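PDB 2NVM: FdxN element excision controlling factor XisI, which probably helps control the site-specific excision of the fdxN element, a DNA rearrangement of nitrogen-fixation genes in cyanobacteria, together with XisF and XisH. Local coordinates for residues V43-I48 / Y56-C61; Q70-Y75 / I85-T90. All coordinates share one frame; numbering follows the deposited sequence. Where two conformers were deposited one is given.

Contact 1: residues V43-I48 / Y56-C61; sequences VGDRLI and YLWLCC
Val43 brings its CG1 methyl against Cys60 CB just before the first strand of this antiparallel hairpin begins. Gly44 then forms a hydrogen-bonded pair with Cys61: its N gives to Cys61 O, meeting that oxygen from well above the carbonyl plane, and its O takes Cys61 N in return. Asp45 sits in a non-hydrogen-bonded pair with Cys60, on the face that also carries Leu47 and Trp58. OD1 of Asp45 lies 3.2 Å from Cys60 CB, while OD2 receives a weak bond of 3.3 Å from Trp58 NE1. The carboxylate stands at the indole edge with its plane turned 65° from the ring, and the tryptophan ring also makes an edge-to-face contact with Tyr20 of helix 4-23. Arg46 and Leu59 exchange both backbone bonds, Arg46 N reaching Leu59 O at 2.8 Å. On the face shared by Arg46, Ile48, Leu57, Leu59 and Cys61 the arginine chain bends at chi2 (86°), which lays it along the neighbouring strand from Leu59 toward Cys61: CD passes 3.7 Å from Leu59 CD1, and Cys61 CB lies over one guanidinium face, 3.5 Å from NH1. Leu47 rests its CD1 methyl 3.9 Å from Trp58 CB. Ile48 closes the ladder with two bonds to Leu57, and its CD1 lies 4.1 Å from Leu57 CD2, the two side chains running alongside each other. Ile48 also packs on Ile48 of the second subunit. The hairpin therefore has two chemically different faces: one sets a carboxylate and an indole toward helix 4-23, whereas the other combines aliphatic groups with a buried arginine whose guanidinium bonds through NH1 to Tyr75 OH of the second subunit and probably also balances charge with Glu86 of that subunit.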
ATOM      1  N   VAL B  43       4.986 -11.303  12.012  1.00 60.13           N
ATOM      2  CA  VAL B  43       3.842 -10.702  11.309  1.00 61.17           C
ATOM      3  C   VAL B  43       3.487  -9.438  12.102  1.00 60.18           C
ATOM      4  O   VAL B  43       3.143  -9.519  13.294  1.00 60.10           O
ATOM      5  CB  VAL B  43       2.621 -11.637  11.139  1.00 61.27           C
ATOM      6  CG1 VAL B  43       1.470 -10.888  10.442  1.00 60.90           C
ATOM      7  CG2 VAL B  43       3.015 -12.843  10.307  1.00 61.42           C
ATOM      8  N   GLY B  44       3.715  -8.298  11.447  1.00 58.07           N
ATOM      9  CA  GLY B  44       3.479  -6.980  12.005  1.00 57.08           C
ATOM     10  C   GLY B  44       2.765  -6.095  11.005  1.00 55.86           C
ATOM     11  O   GLY B  44       2.931  -6.254   9.796  1.00 57.41           O
ATOM     12  N   ASP B  45       1.991  -5.161  11.539  1.00 52.03           N
ATOM     13  CA  ASP B  45       1.227  -4.199  10.784  1.00 49.29           C
ATOM     14  C   ASP B  45       2.111  -3.022  10.374  1.00 46.44           C
ATOM     15  O   ASP B  45       3.015  -2.666  11.108  1.00 45.64           O
ATOM     16  CB  ASP B  45       0.026  -3.706  11.623  1.00 52.25           C
ATOM     17  CG  ASP B  45      -1.035  -4.812  11.866  1.00 57.87           C
ATOM     18  OD1 ASP B  45      -0.850  -5.994  11.494  1.00 69.47           O
ATOM     19  OD2 ASP B  45      -2.083  -4.493  12.434  1.00 67.63           O
ATOM     20  N   ARG B  46       1.872  -2.502   9.166  1.00 44.83           N
ATOM     21  CA  ARG B  46       2.587  -1.342   8.606  0.50 45.10           C
ATOM     22  C   ARG B  46       1.554  -0.410   7.962  1.00 43.71           C
ATOM     23  O   ARG B  46       0.611  -0.879   7.313  1.00 42.23           O
ATOM     24  CB  ARG B  46       3.632  -1.710   7.528  0.50 45.59           C
ATOM     25  CG  ARG B  46       4.834  -2.591   7.942  0.50 45.04           C
ATOM     26  CD  ARG B  46       4.524  -4.072   7.867  0.50 47.09           C
ATOM     27  NE  ARG B  46       5.654  -4.929   8.277  0.50 48.89           N
ATOM     28  CZ  ARG B  46       6.622  -5.425   7.489  0.50 45.16           C
ATOM     29  NH1 ARG B  46       6.672  -5.168   6.187  0.50 49.41           N
ATOM     30  NH2 ARG B  46       7.573  -6.195   8.020  0.50 47.94           N
ATOM     31  N   LEU B  47       1.756   0.898   8.127  1.00 43.71           N
ATOM     32  CA  LEU B  47       0.886   1.950   7.588  1.00 45.18           C
ATOM     33  C   LEU B  47       1.677   2.636   6.475  1.00 44.39           C
ATOM     34  O   LEU B  47       2.859   2.934   6.671  1.00 42.25           O
ATOM     35  CB  LEU B  47       0.520   2.929   8.714  1.00 45.83           C
ATOM     36  CG  LEU B  47      -0.679   3.856   8.532  1.00 48.75           C
ATOM     37  CD1 LEU B  47      -1.942   3.050   8.252  1.00 55.83           C
ATOM     38  CD2 LEU B  47      -0.856   4.737   9.800  1.00 46.28           C
ATOM     39  N   ILE B  48       1.044   2.844   5.309  1.00 43.45           N
ATOM     40  CA  ILE B  48       1.709   3.452   4.139  1.00 46.10           C
ATOM     41  C   ILE B  48       0.782   4.551   3.617  1.00 48.01           C
ATOM     42  O   ILE B  48      -0.214   4.280   2.919  1.00 49.76           O
ATOM     43  CB  ILE B  48       2.071   2.398   3.025  1.00 45.95           C
ATOM     44  CG1 ILE B  48       2.581   1.078   3.638  1.00 43.46           C
ATOM     45  CG2 ILE B  48       3.070   3.007   1.994  1.00 43.87           C
ATOM     46  CD1 ILE B  48       3.018   0.043   2.638  1.00 49.16           C
ATOM     47  N   TYR B  56      -3.585   5.428   0.561  1.00 47.44           N
ATOM     48  CA  TYR B  56      -3.572   5.213   2.017  1.00 46.13           C
ATOM     49  C   TYR B  56      -3.784   3.728   2.254  1.00 46.35           C
ATOM     50  O   TYR B  56      -4.871   3.213   1.984  1.00 47.03           O
ATOM     51  CB  TYR B  56      -4.700   6.063   2.666  1.00 48.62           C
ATOM     52  CG  TYR B  56      -4.628   7.519   2.238  1.00 47.13           C
ATOM     53  CD1 TYR B  56      -3.785   8.430   2.894  1.00 49.66           C
ATOM     54  CD2 TYR B  56      -5.363   7.974   1.129  1.00 43.11           C
ATOM     55  CE1 TYR B  56      -3.689   9.780   2.462  1.00 47.66           C
ATOM     56  CE2 TYR B  56      -5.282   9.321   0.696  1.00 44.31           C
ATOM     57  CZ  TYR B  56      -4.441  10.209   1.351  1.00 47.11           C
ATOM     58  OH  TYR B  56      -4.374  11.505   0.907  1.00 50.48           O
ATOM     59  N   LEU B  57      -2.769   3.044   2.775  1.00 46.36           N
ATOM     60  CA  LEU B  57      -2.840   1.604   2.967  1.00 45.06           C
ATOM     61  C   LEU B  57      -2.283   1.103   4.294  1.00 44.17           C
ATOM     62  O   LEU B  57      -1.304   1.613   4.798  1.00 44.13           O
ATOM     63  CB  LEU B  57      -2.147   0.947   1.776  1.00 48.24           C
ATOM     64  CG  LEU B  57      -2.170  -0.592   1.681  1.00 50.45           C
ATOM     65  CD1 LEU B  57      -2.530  -1.065   0.274  1.00 57.51           C
ATOM     66  CD2 LEU B  57      -0.868  -1.202   2.212  1.00 57.16           C
ATOM     67  N   TRP B  58      -2.953   0.090   4.823  1.00 44.22           N
ATOM     68  CA  TRP B  58      -2.620  -0.603   6.033  1.00 44.35           C
ATOM     69  C   TRP B  58      -2.559  -2.078   5.659  1.00 46.73           C
ATOM     70  O   TRP B  58      -3.550  -2.645   5.166  1.00 46.12           O
ATOM     71  CB  TRP B  58      -3.680  -0.288   7.118  1.00 46.86           C
ATOM     72  CG  TRP B  58      -3.689  -1.155   8.336  1.00 44.64           C
ATOM     73  CD1 TRP B  58      -2.634  -1.846   8.863  1.00 49.47           C
ATOM     74  CD2 TRP B  58      -4.768  -1.300   9.275  1.00 48.90           C
ATOM     75  NE1 TRP B  58      -3.012  -2.474  10.014  1.00 50.16           N
ATOM     76  CE2 TRP B  58      -4.309  -2.165  10.303  1.00 47.22           C
ATOM     77  CE3 TRP B  58      -6.088  -0.814   9.334  1.00 44.36           C
ATOM     78  CZ2 TRP B  58      -5.119  -2.564  11.389  1.00 50.29           C
ATOM     79  CZ3 TRP B  58      -6.914  -1.209  10.428  1.00 51.14           C
ATOM     80  CH2 TRP B  58      -6.418  -2.084  11.436  1.00 47.86           C
ATOM     81  N   LEU B  59      -1.383  -2.673   5.880  1.00 48.17           N
ATOM     82  CA  LEU B  59      -1.150  -4.088   5.644  1.00 49.07           C
ATOM     83  C   LEU B  59      -0.416  -4.719   6.803  1.00 50.24           C
ATOM     84  O   LEU B  59       0.095  -4.014   7.664  1.00 52.73           O
ATOM     85  CB  LEU B  59      -0.360  -4.283   4.341  1.00 50.01           C
ATOM     86  CG  LEU B  59       1.043  -3.692   4.113  1.00 46.07           C
ATOM     87  CD1 LEU B  59       2.105  -4.221   5.033  1.00 52.39           C
ATOM     88  CD2 LEU B  59       1.453  -4.019   2.675  1.00 50.13           C
ATOM     89  N   CYS B  60      -0.401  -6.045   6.820  1.00 51.79           N
ATOM     90  CA  CYS B  60       0.409  -6.824   7.761  1.00 55.34           C
ATOM     91  C   CYS B  60       1.362  -7.685   6.913  1.00 53.93           C
ATOM     92  O   CYS B  60       1.004  -8.153   5.828  1.00 54.36           O
ATOM     93  CB  CYS B  60      -0.415  -7.635   8.751  1.00 58.05           C
ATOM     94  SG  CYS B  60      -1.372  -8.878   8.057  1.00 70.04           S
ATOM     95  N   CYS B  61       2.582  -7.838   7.393  1.00 54.06           N
ATOM     96  CA  CYS B  61       3.603  -8.586   6.689  1.00 54.40           C
ATOM     97  C   CYS B  61       4.601  -9.226   7.652  1.00 52.39           C
ATOM     98  O   CYS B  61       4.990  -8.610   8.654  1.00 53.49           O
ATOM     99  CB  CYS B  61       4.303  -7.649   5.697  1.00 52.92           C
ATOM    100  SG  CYS B  61       5.580  -8.362   4.677  1.00 57.70           S
TER

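Contact 2: residues Q70-Y75 / I85-T90; sequences QHIILY and IEEDST
Tyr75 bonds through its backbone to both Glu86 and Glu87. Tyr75 N gives to Glu87 O at 3.0 Å, and Tyr75 O accepts two donors, Glu86 N at 2.9 Å and Glu87 N at 3.2 Å, the latter on a lone pair in the carbonyl plane. A water extends this polar link, donating to Ile73 O and Glu87 OE2, while Glu87 OE1 accepts from Gln70 NE2 of the second subunit.

Among the side chains, Glu86 lays its CG over the Tyr75 ring as a CH-pi contact, 4.1 Å from the centroid, before its carboxylate leaves for Arg68 of the second subunit. Ile72 CG2 meets Glu87 CG at 3.7 Å. Leu74 CG, anti to the backbone N (chi1 -168°), swings CD1 to 3.3 Å from Glu87 O.

Asp88 folds the chain after the strand: OD1 takes Thr90 N from above the carboxylate plane and Thr90 OG1 on its syn lone pair, and OD2 accepts from Leu92 N. With an alanine here these acceptors are gone, and the turn before helix 93-100 would probably be less firmly set. Strand 82-87 runs out into an Asx turn, and the paired donors Glu86 and Glu87 opposite Tyr75 make a classic beta bulge.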
ATOM      1  N   GLN B  70       1.392 -11.648   3.838  1.00 53.82           N
ATOM      2  CA  GLN B  70       1.502 -10.342   3.162  1.00 55.89           C
ATOM      3  C   GLN B  70       0.070 -10.027   2.745  1.00 56.47           C
ATOM      4  O   GLN B  70      -0.365 -10.395   1.663  1.00 57.61           O
ATOM      5  CB  GLN B  70       2.483 -10.404   1.994  1.00 56.91           C
ATOM      6  CG  GLN B  70       2.884  -9.042   1.491  1.00 60.91           C
ATOM      7  CD  GLN B  70       3.942  -9.134   0.390  1.00 60.63           C
ATOM      8  OE1 GLN B  70       5.138  -9.016   0.666  1.00 66.86           O
ATOM      9  NE2 GLN B  70       3.508  -9.435  -0.834  1.00 62.10           N
ATOM     10  N   HIS B  71      -0.643  -9.349   3.650  1.00 55.75           N
ATOM     11  CA  HIS B  71      -2.077  -9.124   3.555  1.00 56.01           C
ATOM     12  C   HIS B  71      -2.519  -7.659   3.745  1.00 53.15           C
ATOM     13  O   HIS B  71      -2.183  -7.027   4.736  1.00 52.28           O
ATOM     14  CB  HIS B  71      -2.675 -10.087   4.631  1.00 58.91           C
ATOM     15  CG  HIS B  71      -4.128  -9.908   4.908  1.00 62.98           C
ATOM     16  ND1 HIS B  71      -5.105 -10.155   3.966  1.00 74.22           N
ATOM     17  CD2 HIS B  71      -4.776  -9.565   6.043  1.00 66.58           C
ATOM     18  CE1 HIS B  71      -6.293  -9.927   4.500  1.00 71.54           C
ATOM     19  NE2 HIS B  71      -6.122  -9.564   5.758  1.00 68.86           N
ATOM     20  N   ILE B  72      -3.287  -7.152   2.788  1.00 53.87           N
ATOM     21  CA  ILE B  72      -3.880  -5.792   2.835  1.00 52.16           C
ATOM     22  C   ILE B  72      -5.087  -5.862   3.772  1.00 51.40           C
ATOM     23  O   ILE B  72      -5.941  -6.736   3.587  1.00 52.40           O
ATOM     24  CB  ILE B  72      -4.267  -5.297   1.423  1.00 52.39           C
ATOM     25  CG1 ILE B  72      -2.981  -5.179   0.570  1.00 51.75           C
ATOM     26  CG2 ILE B  72      -5.070  -3.943   1.487  1.00 49.94           C
ATOM     27  CD1 ILE B  72      -3.213  -4.766  -0.869  1.00 53.00           C
ATOM     28  N   ILE B  73      -5.106  -4.970   4.783  1.00 51.05           N
ATOM     29  CA  ILE B  73      -6.171  -4.869   5.793  0.50 50.76           C
ATOM     30  C   ILE B  73      -7.171  -3.785   5.392  1.00 50.95           C
ATOM     31  O   ILE B  73      -8.380  -4.007   5.406  1.00 48.31           O
ATOM     32  CB  ILE B  73      -5.623  -4.459   7.216  0.50 51.04           C
ATOM     33  CG1 ILE B  73      -4.554  -5.429   7.735  0.50 55.30           C
ATOM     34  CG2 ILE B  73      -6.759  -4.344   8.245  0.50 49.97           C
ATOM     35  CD1 ILE B  73      -5.035  -6.823   7.939  0.50 58.46           C
ATOM     36  N   LEU B  74      -6.647  -2.597   5.075  1.00 51.35           N
ATOM     37  CA  LEU B  74      -7.447  -1.434   4.707  1.00 49.96           C
ATOM     38  C   LEU B  74      -6.706  -0.647   3.644  1.00 48.73           C
ATOM     39  O   LEU B  74      -5.516  -0.350   3.818  1.00 46.90           O
ATOM     40  CB  LEU B  74      -7.693  -0.596   5.972  1.00 50.52           C
ATOM     41  CG  LEU B  74      -8.701   0.559   6.063  1.00 53.62           C
ATOM     42  CD1 LEU B  74     -10.071   0.162   5.584  1.00 57.07           C
ATOM     43  CD2 LEU B  74      -8.790   1.026   7.522  1.00 50.20           C
ATOM     44  N   TYR B  75      -7.403  -0.350   2.543  1.00 47.37           N
ATOM     45  CA  TYR B  75      -6.839   0.374   1.422  1.00 48.29           C
ATOM     46  C   TYR B  75      -7.866   1.371   0.884  1.00 48.55           C
ATOM     47  O   TYR B  75      -8.965   0.993   0.471  1.00 48.80           O
ATOM     48  CB  TYR B  75      -6.309  -0.609   0.340  1.00 46.61           C
ATOM     49  CG  TYR B  75      -5.791   0.023  -0.940  1.00 44.14           C
ATOM     50  CD1 TYR B  75      -5.121   1.279  -0.938  1.00 48.40           C
ATOM     51  CD2 TYR B  75      -5.863  -0.676  -2.160  1.00 48.29           C
ATOM     52  CE1 TYR B  75      -4.643   1.857  -2.123  1.00 46.76           C
ATOM     53  CE2 TYR B  75      -5.385  -0.115  -3.346  1.00 45.97           C
ATOM     54  CZ  TYR B  75      -4.761   1.158  -3.313  1.00 49.99           C
ATOM     55  OH  TYR B  75      -4.265   1.736  -4.449  1.00 47.13           O
ATOM     56  N   ILE B  85     -12.941   2.923  -1.488  1.00 49.57           N
ATOM     57  CA  ILE B  85     -12.618   1.957  -0.421  1.00 49.12           C
ATOM     58  C   ILE B  85     -12.346   0.663  -1.199  1.00 47.88           C
ATOM     59  O   ILE B  85     -13.281  -0.018  -1.637  1.00 48.36           O
ATOM     60  CB  ILE B  85     -13.728   1.782   0.626  1.00 49.32           C
ATOM     61  CG1 ILE B  85     -14.157   3.146   1.214  1.00 51.47           C
ATOM     62  CG2 ILE B  85     -13.244   0.811   1.721  1.00 47.44           C
ATOM     63  CD1 ILE B  85     -15.299   3.059   2.228  1.00 47.21           C
ATOM     64  N   GLU B  86     -11.056   0.389  -1.422  1.00 49.30           N
ATOM     65  CA  GLU B  86     -10.581  -0.799  -2.160  1.00 49.66           C
ATOM     66  C   GLU B  86     -10.508  -2.063  -1.299  1.00 50.61           C
ATOM     67  O   GLU B  86     -10.557  -3.154  -1.819  1.00 53.17           O
ATOM     68  CB  GLU B  86      -9.196  -0.533  -2.749  1.00 51.53           C
ATOM     69  CG  GLU B  86      -9.040   0.725  -3.640  1.00 52.35           C
ATOM     70  CD  GLU B  86      -9.737   0.680  -4.988  1.00 50.84           C
ATOM     71  OE1 GLU B  86     -10.598  -0.173  -5.257  1.00 52.61           O
ATOM     72  OE2 GLU B  86      -9.451   1.564  -5.809  1.00 54.92           O
ATOM     73  N   GLU B  87     -10.307  -1.918   0.002  1.00 49.74           N
ATOM     74  CA  GLU B  87     -10.245  -3.052   0.926  1.00 49.52           C
ATOM     75  C   GLU B  87     -10.649  -2.513   2.280  1.00 49.93           C
ATOM     76  O   GLU B  87     -10.193  -1.427   2.661  1.00 49.37           O
ATOM     77  CB  GLU B  87      -8.829  -3.654   0.957  1.00 50.59           C
ATOM     78  CG  GLU B  87      -8.642  -4.899   1.857  1.00 52.98           C
ATOM     79  CD  GLU B  87      -9.513  -6.108   1.464  1.00 63.35           C
ATOM     80  OE1 GLU B  87      -9.551  -6.456   0.269  1.00 65.36           O
ATOM     81  OE2 GLU B  87     -10.140  -6.724   2.367  1.00 74.96           O
ATOM     82  N   ASP B  88     -11.509  -3.259   2.976  1.00 50.96           N
ATOM     83  CA  ASP B  88     -12.057  -2.876   4.255  1.00 51.93           C
ATOM     84  C   ASP B  88     -12.115  -4.070   5.202  1.00 53.14           C
ATOM     85  O   ASP B  88     -12.609  -5.131   4.813  1.00 54.07           O
ATOM     86  CB  ASP B  88     -13.497  -2.349   4.023  1.00 53.15           C
ATOM     87  CG  ASP B  88     -14.195  -1.871   5.321  1.00 52.43           C
ATOM     88  OD1 ASP B  88     -13.516  -1.306   6.199  1.00 51.09           O
ATOM     89  OD2 ASP B  88     -15.424  -2.053   5.444  1.00 52.92           O
ATOM     90  N   SER B  89     -11.680  -3.842   6.445  1.00 52.75           N
ATOM     91  CA  SER B  89     -11.672  -4.808   7.563  1.00 52.93           C
ATOM     92  C   SER B  89     -12.677  -4.485   8.710  1.00 51.42           C
ATOM     93  O   SER B  89     -12.748  -5.233   9.687  1.00 48.51           O
ATOM     94  CB  SER B  89     -10.281  -4.764   8.201  1.00 55.29           C
ATOM     95  OG  SER B  89     -10.002  -3.433   8.656  1.00 60.09           O
ATOM     96  N   THR B  90     -13.423  -3.385   8.583  1.00 51.38           N
ATOM     97  CA  THR B  90     -14.348  -2.872   9.615  1.00 52.60           C
ATOM     98  C   THR B  90     -15.834  -3.175   9.423  1.00 52.83           C
ATOM     99  O   THR B  90     -16.630  -2.751  10.274  1.00 54.15           O
ATOM    100  CB  THR B  90     -14.197  -1.315   9.697  1.00 51.87           C
ATOM    101  OG1 THR B  90     -14.736  -0.699   8.513  1.00 51.33           O
ATOM    102  CG2 THR B  90     -12.734  -0.916   9.865  1.00 49.73           C
TER
HETATM  103  O   HOH W   1      -9.540  -6.395   5.346  1.00 55.91           O

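How the contacts relate
Contacts 1 and 2 are successive antiparallel hairpins of one sheet, their centres 9 Å apart. Strands 55-61 and 67-79 are neighbours and join them: Trp58 N lies 2.8 Å from Leu74 O and Trp58 O 2.8 Å from Ile73 N, both probable hydrogen bonds. Ile73 and Leu74 together face Trp58 as a classic beta bulge, so the tryptophan of contact 1 is tied to the irregular part of contact 2. Nearby, Leu59 CB packs 3.3 Å from His71 O. The two contacts also meet across the dimer, where Glu86 in contact 2 pairs with Arg46 in contact 1 of the other subunit, a salt bridge that is long and weak in one of its two copies.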